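Local structure of SCO family protein (Aquifex aeolicus, 3ME7) at residues 115-118 against 123-126; 35-38 against 43-46; 68-73 against 107-112; 111-116 against 140-145. The protein probably acts as a membrane-anchored, copper-binding electron-transfer or copper-delivery protein of the SCO1/2 family, this chain being its thioredoxin-like domain. One frame throughout, in Å; residues are numbered along the deposited sequence.

All four contacts belong to the thioredoxin-like domain. Contact 2 comes first along the chain, where strand 31-36 leads through the disulfide-bearing loop into helix 43-52. Contact 3 follows, setting strand 66-71, the neighbour of 31-36 in the central sheet, against helix 103-112. The end of that helix passes to contact 4, which shares D111 and A112 with contact 3 and reaches the edge strand 139-144. Contact 1 starts in the same 115-116 backbone and ends at H126. Centres lie about 10 to 15 Å apart. Contacts 1 and 2 bring H126 beside C44, both predicted copper ligands, while F72 of contact 3 packs against H126.

Contact 1. Residues 115-118 against 123-126; sequences FRFM and DFIH
The carbonyl O of M118 accepts a hydrogen bond from the backbone N of I125 at 2.8 Å, and F124 CA adds a CA-H...O contact to the same oxygen at 3.3 Å. In return M118 N donates to I125 O over 3.0 Å. Together the two bonds make M118 and I125 a hydrogen-bonded antiparallel pair, at the base of the small beta hairpin formed by strands 118-120 and 123-125. I125 O is gripped in a similar way, with F117 CA 3.3 Å from it.

The aromatic side chains of F117 and F124 run alongside one another and point the same way, yet their rings form a T-shaped pair: the edge of F117 meets the face of F124, with planes at 70° and centroids 4.8 Å apart. F117 CD2 stands over the rim of the F124 face rather than its centre. F117 can reach it because its CG sits between the backbone N and carbonyl carbon (chi1 63°). F124 also meets Y37 edge-to-face, so replacing it with an alanine would probably leave the F117 edge without its aromatic face and open a gap beside Y37. The Y37 hydroxyl is hydrogen-bonded to F124 N and, in the conformer given, to D123 OD1, tying the hairpin to the loop after strand 31-36.

H126, a predicted copper ligand, follows the hairpin. Its CB is touched by F117 CB and, at 3.9 Å, by F115 CZ.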
loop_
_atom_site.group_PDB
_atom_site.type_symbol
_atom_site.label_atom_id
_atom_site.label_comp_id
_atom_site.label_asym_id
_atom_site.label_seq_id
_atom_site.Cartn_x
_atom_site.Cartn_y
_atom_site.Cartn_z
ATOM N N PHE A 115 -2.236 -10.440 5.722
ATOM C CA PHE A 115 -1.783 -9.520 6.750
ATOM C C PHE A 115 -2.651 -9.712 7.994
ATOM O O PHE A 115 -3.878 -9.679 7.895
ATOM C CB PHE A 115 -1.918 -8.096 6.203
ATOM C CG PHE A 115 -1.352 -7.029 7.100
ATOM C CD1 PHE A 115 -2.078 -6.544 8.184
ATOM C CD2 PHE A 115 -0.091 -6.490 6.851
ATOM C CE1 PHE A 115 -1.553 -5.526 9.006
ATOM C CE2 PHE A 115 0.451 -5.498 7.675
ATOM C CZ PHE A 115 -0.282 -4.999 8.726
ATOM N N ARG A 116 -2.029 -9.924 9.153
ATOM C CA ARG A 116 -2.790 -9.981 10.399
ATOM C C ARG A 116 -2.089 -9.188 11.490
ATOM O O ARG A 116 -0.843 -9.153 11.574
ATOM C CB ARG A 116 -3.134 -11.409 10.838
ATOM C CG ARG A 116 -1.994 -12.239 11.397
ATOM C CD ARG A 116 -2.441 -13.681 11.704
ATOM N NE ARG A 116 -2.693 -14.434 10.471
ATOM C CZ ARG A 116 -1.750 -14.933 9.671
ATOM N NH1 ARG A 116 -2.098 -15.585 8.562
ATOM N NH2 ARG A 116 -0.465 -14.768 9.954
ATOM N N PHE A 117 -2.902 -8.538 12.308
ATOM C CA PHE A 117 -2.376 -7.758 13.415
ATOM C C PHE A 117 -3.019 -8.206 14.708
ATOM O O PHE A 117 -4.030 -8.916 14.691
ATOM C CB PHE A 117 -2.527 -6.251 13.156
ATOM C CG PHE A 117 -3.953 -5.755 13.041
ATOM C CD1 PHE A 117 -4.625 -5.786 11.825
ATOM C CD2 PHE A 117 -4.605 -5.211 14.141
ATOM C CE1 PHE A 117 -5.931 -5.289 11.714
ATOM C CE2 PHE A 117 -5.907 -4.714 14.036
ATOM C CZ PHE A 117 -6.573 -4.762 12.822
ATOM N N MET A 118 -2.423 -7.803 15.828
ATOM C CA MET A 118 -2.886 -8.199 17.156
ATOM C C MET A 118 -2.588 -7.080 18.151
ATOM O O MET A 118 -1.693 -6.274 17.910
ATOM C CB MET A 118 -2.183 -9.499 17.582
ATOM C CG MET A 118 -0.704 -9.585 17.226
ATOM S SD MET A 118 -0.199 -11.244 16.738
ATOM C CE MET A 118 -1.140 -12.227 17.893
ATOM N N ASP A 123 -1.035 -0.348 21.371
ATOM C CA ASP A 123 -0.623 -0.396 19.977
ATOM C C ASP A 123 -0.876 -1.770 19.384
ATOM O O ASP A 123 -1.490 -2.631 20.030
ATOM C CB ASP A 123 0.847 -0.004 19.845
ATOM C CG ASP A 123 1.055 1.482 20.004
ATOM O OD1 ASP A 123 0.702 2.244 19.072
ATOM O OD2 ASP A 123 1.555 1.885 21.068
ATOM N N PHE A 124 -0.414 -1.961 18.160
ATOM C CA PHE A 124 -0.581 -3.216 17.465
ATOM C C PHE A 124 0.773 -3.853 17.186
ATOM O O PHE A 124 1.764 -3.149 16.990
ATOM C CB PHE A 124 -1.300 -2.981 16.143
ATOM C CG PHE A 124 -2.734 -2.552 16.290
ATOM C CD1 PHE A 124 -3.650 -3.338 16.995
ATOM C CD2 PHE A 124 -3.175 -1.373 15.697
ATOM C CE1 PHE A 124 -4.993 -2.944 17.118
ATOM C CE2 PHE A 124 -4.505 -0.971 15.810
ATOM C CZ PHE A 124 -5.411 -1.757 16.525
ATOM N N ILE A 125 0.802 -5.184 17.190
ATOM C CA ILE A 125 1.924 -5.966 16.664
ATOM C C ILE A 125 1.489 -6.382 15.261
ATOM O O ILE A 125 0.371 -6.858 15.081
ATOM C CB ILE A 125 2.184 -7.203 17.550
ATOM C CG1 ILE A 125 2.854 -6.781 18.857
ATOM C CG2 ILE A 125 3.069 -8.242 16.836
ATOM C CD1 ILE A 125 2.868 -7.870 19.903
ATOM N N HIS A 126 2.356 -6.174 14.269
ATOM C CA HIS A 126 1.991 -6.373 12.872
ATOM C C HIS A 126 3.259 -6.549 12.032
ATOM O O HIS A 126 4.347 -6.152 12.463
ATOM C CB HIS A 126 1.181 -5.157 12.356
ATOM C CG HIS A 126 1.953 -3.876 12.381
ATOM N ND1 HIS A 126 2.694 -3.444 11.302
ATOM C CD2 HIS A 126 2.137 -2.955 13.355
ATOM C CE1 HIS A 126 3.294 -2.309 11.608
ATOM N NE2 HIS A 126 2.979 -1.993 12.851
#

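Contact 2. Residues 35-38 against 43-46; sequences PIYT and ACPL
The disulfide and predicted redox and copper site of this SCO protein lies where strand 31-36 of the thioredoxin-like fold gives way to the cysteine-bearing loop and helix 43-52. There C44 turns its side chain onto I36 and Y37, and the contact is wholly buried. The methylene CB of C44 rests against the branched part of I36, 3.7 Å from I36 CG2 and 3.8 Å from I36 CB. I36 has its CG2 anti to its own carbonyl carbon, and CG1 (chi1 53°) leads the longer branch away, leaving CG2 to meet the cysteine.

The sulfur reaches further along the strand end. C44 SG lies 3.7 Å from the backbone N of Y37 and 4.1 Å from Y37 CD1. Relative to the ring it sits obliquely, 4.8 Å from the Y37 centroid and 44° off the ring normal, in a sulfur-aromatic contact. The Y37 ring also meets that of F72, which lies beyond the end of the neighbouring strand 66-71.

C44 is joined to C40 in a disulfide, so the structure holds the oxidised form of the pair. With H126 close to both cysteines, the arrangement is consistent with a site able to alternate between a disulfide and copper-thiolate coordination, the I36 side chain and the Y37 ring backing the C44 sulfur.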
loop_
_atom_site.group_PDB
_atom_site.type_symbol
_atom_site.label_atom_id
_atom_site.label_comp_id
_atom_site.label_asym_id
_atom_site.label_seq_id
_atom_site.Cartn_x
_atom_site.Cartn_y
_atom_site.Cartn_z
ATOM N N PRO A 35 0.389 -0.907 4.217
ATOM C CA PRO A 35 -0.444 -0.898 5.428
ATOM C C PRO A 35 0.278 -0.270 6.604
ATOM O O PRO A 35 1.416 -0.641 6.909
ATOM C CB PRO A 35 -0.704 -2.376 5.736
ATOM C CG PRO A 35 0.249 -3.172 4.884
ATOM C CD PRO A 35 0.798 -2.258 3.784
ATOM N N ILE A 36 -0.388 0.684 7.251
ATOM C CA ILE A 36 0.118 1.353 8.447
ATOM C C ILE A 36 -1.072 1.575 9.393
ATOM O O ILE A 36 -2.192 1.175 9.076
ATOM C CB ILE A 36 0.836 2.708 8.110
ATOM C CG1 ILE A 36 -0.059 3.642 7.266
ATOM C CG2 ILE A 36 2.173 2.441 7.373
ATOM C CD1 ILE A 36 -1.094 4.403 8.005
ATOM N N TYR A 37 -0.844 2.204 10.546
ATOM C CA TYR A 37 -1.958 2.858 11.245
ATOM C C TYR A 37 -1.523 4.241 11.707
ATOM O O TYR A 37 -0.332 4.485 11.855
ATOM C CB TYR A 37 -2.559 2.021 12.386
ATOM C CG TYR A 37 -1.626 1.619 13.504
ATOM C CD1 TYR A 37 -0.658 0.632 13.320
ATOM C CD2 TYR A 37 -1.762 2.178 14.772
ATOM C CE1 TYR A 37 0.154 0.235 14.349
ATOM C CE2 TYR A 37 -0.935 1.787 15.814
ATOM C CZ TYR A 37 0.017 0.822 15.593
ATOM O OH TYR A 37 0.845 0.433 16.619
ATOM N N THR A 38 -2.478 5.149 11.884
ATOM C CA THR A 38 -2.127 6.579 11.939
ATOM C C THR A 38 -1.493 6.994 13.256
ATOM O O THR A 38 -0.749 7.972 13.302
ATOM C CB THR A 38 -3.284 7.540 11.530
ATOM O OG1 THR A 38 -4.312 7.549 12.527
ATOM C CG2 THR A 38 -3.862 7.168 10.163
ATOM N N ALA A 43 7.046 1.325 13.955
ATOM C CA ALA A 43 7.489 0.849 12.652
ATOM C C ALA A 43 6.980 1.713 11.509
ATOM O O ALA A 43 7.695 1.898 10.511
ATOM C CB ALA A 43 7.080 -0.611 12.432
ATOM N N CYS A 44 5.765 2.248 11.641
ATOM C CA CYS A 44 5.132 2.929 10.502
ATOM C C CYS A 44 5.831 4.224 10.062
ATOM O O CYS A 44 5.905 4.470 8.855
ATOM C CB CYS A 44 3.627 3.137 10.680
ATOM S SG CYS A 44 2.748 1.691 11.295
ATOM N N PRO A 45 6.344 5.043 11.009
ATOM C CA PRO A 45 7.167 6.159 10.523
ATOM C C PRO A 45 8.379 5.656 9.755
ATOM O O PRO A 45 8.783 6.276 8.783
ATOM C CB PRO A 45 7.595 6.893 11.815
ATOM C CG PRO A 45 6.573 6.502 12.831
ATOM C CD PRO A 45 6.180 5.089 12.472
ATOM N N LEU A 46 8.960 4.535 10.179
ATOM C CA LEU A 46 10.129 4.002 9.477
ATOM C C LEU A 46 9.761 3.568 8.052
ATOM O O LEU A 46 10.445 3.920 7.095
ATOM C CB LEU A 46 10.779 2.861 10.269
ATOM C CG LEU A 46 11.188 3.201 11.711
ATOM C CD1 LEU A 46 11.932 2.024 12.335
ATOM C CD2 LEU A 46 12.052 4.459 11.725
#

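Contact 3. Residues 68-73 against 107-112; sequences ITFTFD and FKLLDA
The end of strand 66-71 passes helix 103-112 with its backbone held well apart, the nearest alpha carbons being those of F72 and L110 at 8.0 Å, so side chains alone bridge the gap. The F70 and L109 side chains reach toward each other across it. The methyl CD2 of L109 sits over the centre of the F70 ring, 3.7 Å from the centroid and 13° off the ring normal, a CH-pi contact. The next leucine meets the same ring differently: L110 CD2 lies in the ring plane at its edge, 3.7 Å from F70 CE2. Two successive helix residues thus hold one phenylalanine by its face and by its rim. In L109, CG anti to the backbone N (chi1 180°) extends the side chain toward the sheet, and chi2 (50°) turns CD2 over the ring.

This is the sheet-to-helix layer of the thioredoxin-like fold, in which helix 103-112 covers one side of the central sheet. F70 also packs on P35 of the adjoining strand and on V98 of the strand on its other flank.

Past the strand end, F72 CB touches L110 CD1 at 4.0 Å, while its ring leads away from the helix to meet H126, Y37, F115 and F117. At the strand end itself, T71 OG1 accepts from D73 N at 3.1 Å, an ST turn that spans F72, and D76 OD2 is a further hydrogen-bond partner of the same hydroxyl.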
loop_
_atom_site.group_PDB
_atom_site.type_symbol
_atom_site.label_atom_id
_atom_site.label_comp_id
_atom_site.label_asym_id
_atom_site.label_seq_id
_atom_site.Cartn_x
_atom_site.Cartn_y
_atom_site.Cartn_z
ATOM N N ILE A 68 -0.405 3.732 -2.535
ATOM C CA ILE A 68 -1.543 3.761 -1.614
ATOM C C ILE A 68 -1.117 3.379 -0.220
ATOM O O ILE A 68 -0.883 2.191 0.080
ATOM C CB ILE A 68 -2.705 2.847 -2.081
ATOM C CG1 ILE A 68 -3.114 3.154 -3.539
ATOM C CG2 ILE A 68 -3.897 2.918 -1.091
ATOM C CD1 ILE A 68 -3.678 4.560 -3.830
ATOM N N THR A 69 -0.975 4.393 0.625
ATOM C CA THR A 69 -0.811 4.148 2.056
ATOM C C THR A 69 -2.201 3.939 2.621
ATOM O O THR A 69 -3.101 4.758 2.402
ATOM C CB THR A 69 -0.126 5.343 2.744
ATOM O OG1 THR A 69 1.229 5.444 2.284
ATOM C CG2 THR A 69 -0.105 5.174 4.264
ATOM N N PHE A 70 -2.423 2.831 3.310
ATOM C CA PHE A 70 -3.745 2.629 3.899
ATOM C C PHE A 70 -3.664 2.259 5.360
ATOM O O PHE A 70 -2.723 1.581 5.789
ATOM C CB PHE A 70 -4.578 1.615 3.118
ATOM C CG PHE A 70 -4.213 0.202 3.372
ATOM C CD1 PHE A 70 -3.242 -0.409 2.615
ATOM C CD2 PHE A 70 -4.884 -0.543 4.340
ATOM C CE1 PHE A 70 -2.905 -1.737 2.822
ATOM C CE2 PHE A 70 -4.553 -1.866 4.564
ATOM C CZ PHE A 70 -3.558 -2.470 3.801
ATOM N N THR A 71 -4.628 2.740 6.128
ATOM C CA THR A 71 -4.680 2.369 7.540
ATOM C C THR A 71 -5.469 1.087 7.822
ATOM O O THR A 71 -6.553 0.871 7.299
ATOM C CB THR A 71 -5.171 3.512 8.447
ATOM O OG1 THR A 71 -5.281 2.988 9.786
ATOM C CG2 THR A 71 -6.545 4.009 7.994
ATOM N N PHE A 72 -4.876 0.227 8.639
ATOM C CA PHE A 72 -5.552 -1.000 9.077
ATOM C C PHE A 72 -6.213 -0.910 10.434
ATOM O O PHE A 72 -6.782 -1.909 10.919
ATOM C CB PHE A 72 -4.647 -2.225 8.979
ATOM C CG PHE A 72 -3.428 -2.171 9.851
ATOM C CD1 PHE A 72 -3.493 -2.511 11.209
ATOM C CD2 PHE A 72 -2.198 -1.839 9.294
ATOM C CE1 PHE A 72 -2.312 -2.496 12.022
ATOM C CE2 PHE A 72 -1.037 -1.818 10.069
ATOM C CZ PHE A 72 -1.085 -2.130 11.416
ATOM N N ASP A 73 -6.169 0.277 11.033
ATOM C CA ASP A 73 -6.870 0.500 12.284
ATOM C C ASP A 73 -8.294 0.932 11.975
ATOM O O ASP A 73 -8.498 2.037 11.493
ATOM C CB ASP A 73 -6.151 1.558 13.112
ATOM C CG ASP A 73 -6.746 1.722 14.503
ATOM O OD1 ASP A 73 -7.869 1.234 14.743
ATOM O OD2 ASP A 73 -6.082 2.349 15.353
ATOM N N PHE A 107 -11.220 -6.099 6.071
ATOM C CA PHE A 107 -11.009 -7.584 6.184
ATOM C C PHE A 107 -10.528 -8.164 4.901
ATOM O O PHE A 107 -9.606 -8.980 4.839
ATOM C CB PHE A 107 -12.336 -8.335 6.501
ATOM C CG PHE A 107 -12.346 -9.823 6.074
ATOM C CD1 PHE A 107 -11.497 -10.743 6.680
ATOM C CD2 PHE A 107 -13.219 -10.293 5.094
ATOM C CE1 PHE A 107 -11.492 -12.101 6.319
ATOM C CE2 PHE A 107 -13.224 -11.662 4.714
ATOM C CZ PHE A 107 -12.339 -12.585 5.333
ATOM N N LYS A 108 -11.270 -7.788 3.845
ATOM C CA LYS A 108 -11.067 -8.322 2.488
ATOM C C LYS A 108 -9.680 -7.955 1.986
ATOM O O LYS A 108 -8.972 -8.785 1.413
ATOM C CB LYS A 108 -12.118 -7.798 1.494
ATOM C CG LYS A 108 -13.418 -8.593 1.446
ATOM C CD LYS A 108 -14.536 -7.784 0.798
ATOM C CE LYS A 108 -14.439 -7.716 -0.718
ATOM N NZ LYS A 108 -15.697 -7.137 -1.305
ATOM N N LEU A 109 -9.289 -6.716 2.230
ATOM C CA LEU A 109 -7.995 -6.242 1.795
ATOM C C LEU A 109 -6.871 -6.957 2.551
ATOM O O LEU A 109 -5.938 -7.487 1.930
ATOM C CB LEU A 109 -7.916 -4.725 1.990
ATOM C CG LEU A 109 -6.621 -4.017 1.595
ATOM C CD1 LEU A 109 -6.187 -4.417 0.210
ATOM C CD2 LEU A 109 -6.815 -2.509 1.725
ATOM N N LEU A 110 -6.958 -7.001 3.878
ATOM C CA LEU A 110 -5.925 -7.666 4.696
ATOM C C LEU A 110 -5.879 -9.173 4.438
ATOM O O LEU A 110 -4.800 -9.780 4.415
ATOM C CB LEU A 110 -6.171 -7.385 6.184
ATOM C CG LEU A 110 -6.129 -5.902 6.566
ATOM C CD1 LEU A 110 -6.343 -5.784 8.092
ATOM C CD2 LEU A 110 -4.832 -5.174 6.121
ATOM N N ASP A 111 -7.048 -9.778 4.254
ATOM C CA ASP A 111 -7.112 -11.196 3.931
ATOM C C ASP A 111 -6.373 -11.493 2.625
ATOM O O ASP A 111 -5.617 -12.469 2.544
ATOM C CB ASP A 111 -8.562 -11.676 3.857
ATOM C CG ASP A 111 -8.654 -13.162 3.635
ATOM O OD1 ASP A 111 -8.219 -13.912 4.528
ATOM O OD2 ASP A 111 -9.138 -13.574 2.579
ATOM N N ALA A 112 -6.568 -10.636 1.624
ATOM C CA ALA A 112 -5.947 -10.882 0.324
ATOM C C ALA A 112 -4.419 -10.869 0.434
ATOM O O ALA A 112 -3.744 -11.669 -0.228
ATOM C CB ALA A 112 -6.421 -9.862 -0.697
#

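Contact 4. Residues 111-116 against 140-145; sequences DAIDFR and KDYIYG
Y142, on the edge strand 139-144 of the central sheet, lays its hydroxyl end against I113, where helix 103-112 finishes in a Schellman motif. The backbone bonds of that motif run from F115 N to L110 O and from D114 N to D111 O, the latter 3.2 Å long, with D114 as the C-prime residue at positive phi.

The van der Waals contacts centre on I113. Its CA lies 3.4 Å from Y142 OH, and its CB is 4.2 Å from Y142 CE1. Y142 extends there with its CG anti to the carbonyl carbon (chi1 -74°), and its ring also packs on V129 and V131 of the neighbouring strand.

Among polar groups, Y142 OH and D114 OD2 are each hydrogen-bonded to the backbone N of S2, so the first modelled residue is held between helix end and sheet edge. A phenylalanine in place of Y142 would probably leave S2 N with one partner fewer and weaken that link. Y144 OH stands 3.6 Å above one face of the Y142 ring, toward its rim. A water joins the two segments, donating to I113 O at 2.8 Å and bonding Y144 OH at 3.3 Å.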
loop_
_atom_site.group_PDB
_atom_site.type_symbol
_atom_site.label_atom_id
_atom_site.label_comp_id
_atom_site.label_asym_id
_atom_site.label_seq_id
_atom_site.Cartn_x
_atom_site.Cartn_y
_atom_site.Cartn_z
ATOM N N ASP A 111 -7.048 -9.778 4.254
ATOM C CA ASP A 111 -7.112 -11.196 3.931
ATOM C C ASP A 111 -6.373 -11.493 2.625
ATOM O O ASP A 111 -5.617 -12.469 2.544
ATOM C CB ASP A 111 -8.562 -11.676 3.857
ATOM C CG ASP A 111 -8.654 -13.162 3.635
ATOM O OD1 ASP A 111 -8.219 -13.912 4.528
ATOM O OD2 ASP A 111 -9.138 -13.574 2.579
ATOM N N ALA A 112 -6.568 -10.636 1.624
ATOM C CA ALA A 112 -5.947 -10.882 0.324
ATOM C C ALA A 112 -4.419 -10.869 0.434
ATOM O O ALA A 112 -3.744 -11.669 -0.228
ATOM C CB ALA A 112 -6.421 -9.862 -0.697
ATOM N N ILE A 113 -3.884 -9.983 1.272
ATOM C CA ILE A 113 -2.433 -9.819 1.376
ATOM C C ILE A 113 -1.812 -10.574 2.547
ATOM O O ILE A 113 -0.662 -10.311 2.928
ATOM C CB ILE A 113 -2.000 -8.305 1.370
ATOM C CG1 ILE A 113 -2.586 -7.551 2.580
ATOM C CG2 ILE A 113 -2.378 -7.623 0.040
ATOM C CD1 ILE A 113 -1.912 -6.179 2.836
ATOM N N ASP A 114 -2.596 -11.476 3.145
ATOM C CA ASP A 114 -2.142 -12.341 4.254
ATOM C C ASP A 114 -1.573 -11.540 5.418
ATOM O O ASP A 114 -0.563 -11.919 6.031
ATOM C CB ASP A 114 -1.101 -13.360 3.791
ATOM C CG ASP A 114 -1.650 -14.347 2.776
ATOM O OD1 ASP A 114 -2.868 -14.620 2.791
ATOM O OD2 ASP A 114 -0.843 -14.838 1.958
ATOM N N PHE A 115 -2.236 -10.440 5.722
ATOM C CA PHE A 115 -1.783 -9.520 6.750
ATOM C C PHE A 115 -2.651 -9.712 7.994
ATOM O O PHE A 115 -3.878 -9.679 7.895
ATOM C CB PHE A 115 -1.918 -8.096 6.203
ATOM C CG PHE A 115 -1.352 -7.029 7.100
ATOM C CD1 PHE A 115 -2.078 -6.544 8.184
ATOM C CD2 PHE A 115 -0.091 -6.490 6.851
ATOM C CE1 PHE A 115 -1.553 -5.526 9.006
ATOM C CE2 PHE A 115 0.451 -5.498 7.675
ATOM C CZ PHE A 115 -0.282 -4.999 8.726
ATOM N N ARG A 116 -2.029 -9.924 9.153
ATOM C CA ARG A 116 -2.790 -9.981 10.399
ATOM C C ARG A 116 -2.089 -9.188 11.490
ATOM O O ARG A 116 -0.843 -9.153 11.574
ATOM C CB ARG A 116 -3.134 -11.409 10.838
ATOM C CG ARG A 116 -1.994 -12.239 11.397
ATOM C CD ARG A 116 -2.441 -13.681 11.704
ATOM N NE ARG A 116 -2.693 -14.434 10.471
ATOM C CZ ARG A 116 -1.750 -14.933 9.671
ATOM N NH1 ARG A 116 -2.098 -15.585 8.562
ATOM N NH2 ARG A 116 -0.465 -14.768 9.954
ATOM N N LYS A 140 1.956 -9.248 -7.068
ATOM C CA LYS A 140 3.132 -9.654 -7.829
ATOM C C LYS A 140 4.411 -9.705 -6.990
ATOM O O LYS A 140 5.354 -10.391 -7.354
ATOM C CB LYS A 140 3.313 -8.780 -9.066
ATOM C CG LYS A 140 2.274 -9.055 -10.178
ATOM C CD LYS A 140 2.437 -10.474 -10.785
ATOM C CE LYS A 140 1.418 -10.753 -11.862
ATOM N NZ LYS A 140 1.356 -12.211 -12.263
ATOM N N ASP A 141 4.446 -8.979 -5.874
ATOM C CA ASP A 141 5.625 -9.033 -5.007
ATOM C C ASP A 141 5.296 -8.507 -3.622
ATOM O O ASP A 141 4.403 -7.678 -3.466
ATOM C CB ASP A 141 6.770 -8.193 -5.612
ATOM C CG ASP A 141 8.149 -8.752 -5.290
ATOM O OD1 ASP A 141 8.262 -9.700 -4.474
ATOM O OD2 ASP A 141 9.133 -8.239 -5.867
ATOM N N TYR A 142 6.012 -9.027 -2.617
ATOM C CA TYR A 142 5.979 -8.504 -1.263
ATOM C C TYR A 142 7.384 -8.045 -0.913
ATOM O O TYR A 142 8.367 -8.760 -1.192
ATOM C CB TYR A 142 5.602 -9.601 -0.270
ATOM C CG TYR A 142 4.159 -10.015 -0.287
ATOM C CD1 TYR A 142 3.186 -9.245 0.350
ATOM C CD2 TYR A 142 3.757 -11.188 -0.917
ATOM C CE1 TYR A 142 1.858 -9.618 0.350
ATOM C CE2 TYR A 142 2.416 -11.586 -0.906
ATOM C CZ TYR A 142 1.474 -10.792 -0.264
ATOM O OH TYR A 142 0.168 -11.161 -0.264
ATOM N N ILE A 143 7.476 -6.866 -0.306
ATOM C CA ILE A 143 8.753 -6.293 0.122
ATOM C C ILE A 143 8.618 -6.051 1.612
ATOM O O ILE A 143 7.838 -5.208 2.038
ATOM C CB ILE A 143 9.108 -4.987 -0.628
ATOM C CG1 ILE A 143 9.224 -5.262 -2.141
ATOM C CG2 ILE A 143 10.391 -4.348 -0.066
ATOM C CD1 ILE A 143 9.240 -4.011 -2.987
ATOM N N TYR A 144 9.375 -6.811 2.402
ATOM C CA TYR A 144 9.255 -6.738 3.858
ATOM C C TYR A 144 10.321 -5.879 4.495
ATOM O O TYR A 144 11.371 -5.634 3.907
ATOM C CB TYR A 144 9.320 -8.137 4.465
ATOM C CG TYR A 144 8.126 -8.980 4.094
ATOM C CD1 TYR A 144 6.917 -8.816 4.754
ATOM C CD2 TYR A 144 8.206 -9.928 3.079
ATOM C CE1 TYR A 144 5.797 -9.587 4.410
ATOM C CE2 TYR A 144 7.089 -10.687 2.715
ATOM C CZ TYR A 144 5.899 -10.502 3.390
ATOM O OH TYR A 144 4.771 -11.246 3.056
ATOM N N GLY A 145 10.011 -5.432 5.706
ATOM C CA GLY A 145 10.950 -4.684 6.528
ATOM C C GLY A 145 10.757 -3.192 6.433
ATOM O O GLY A 145 9.715 -2.701 5.956
HETATM O O HOH W 1 1.895 -9.923 3.875
#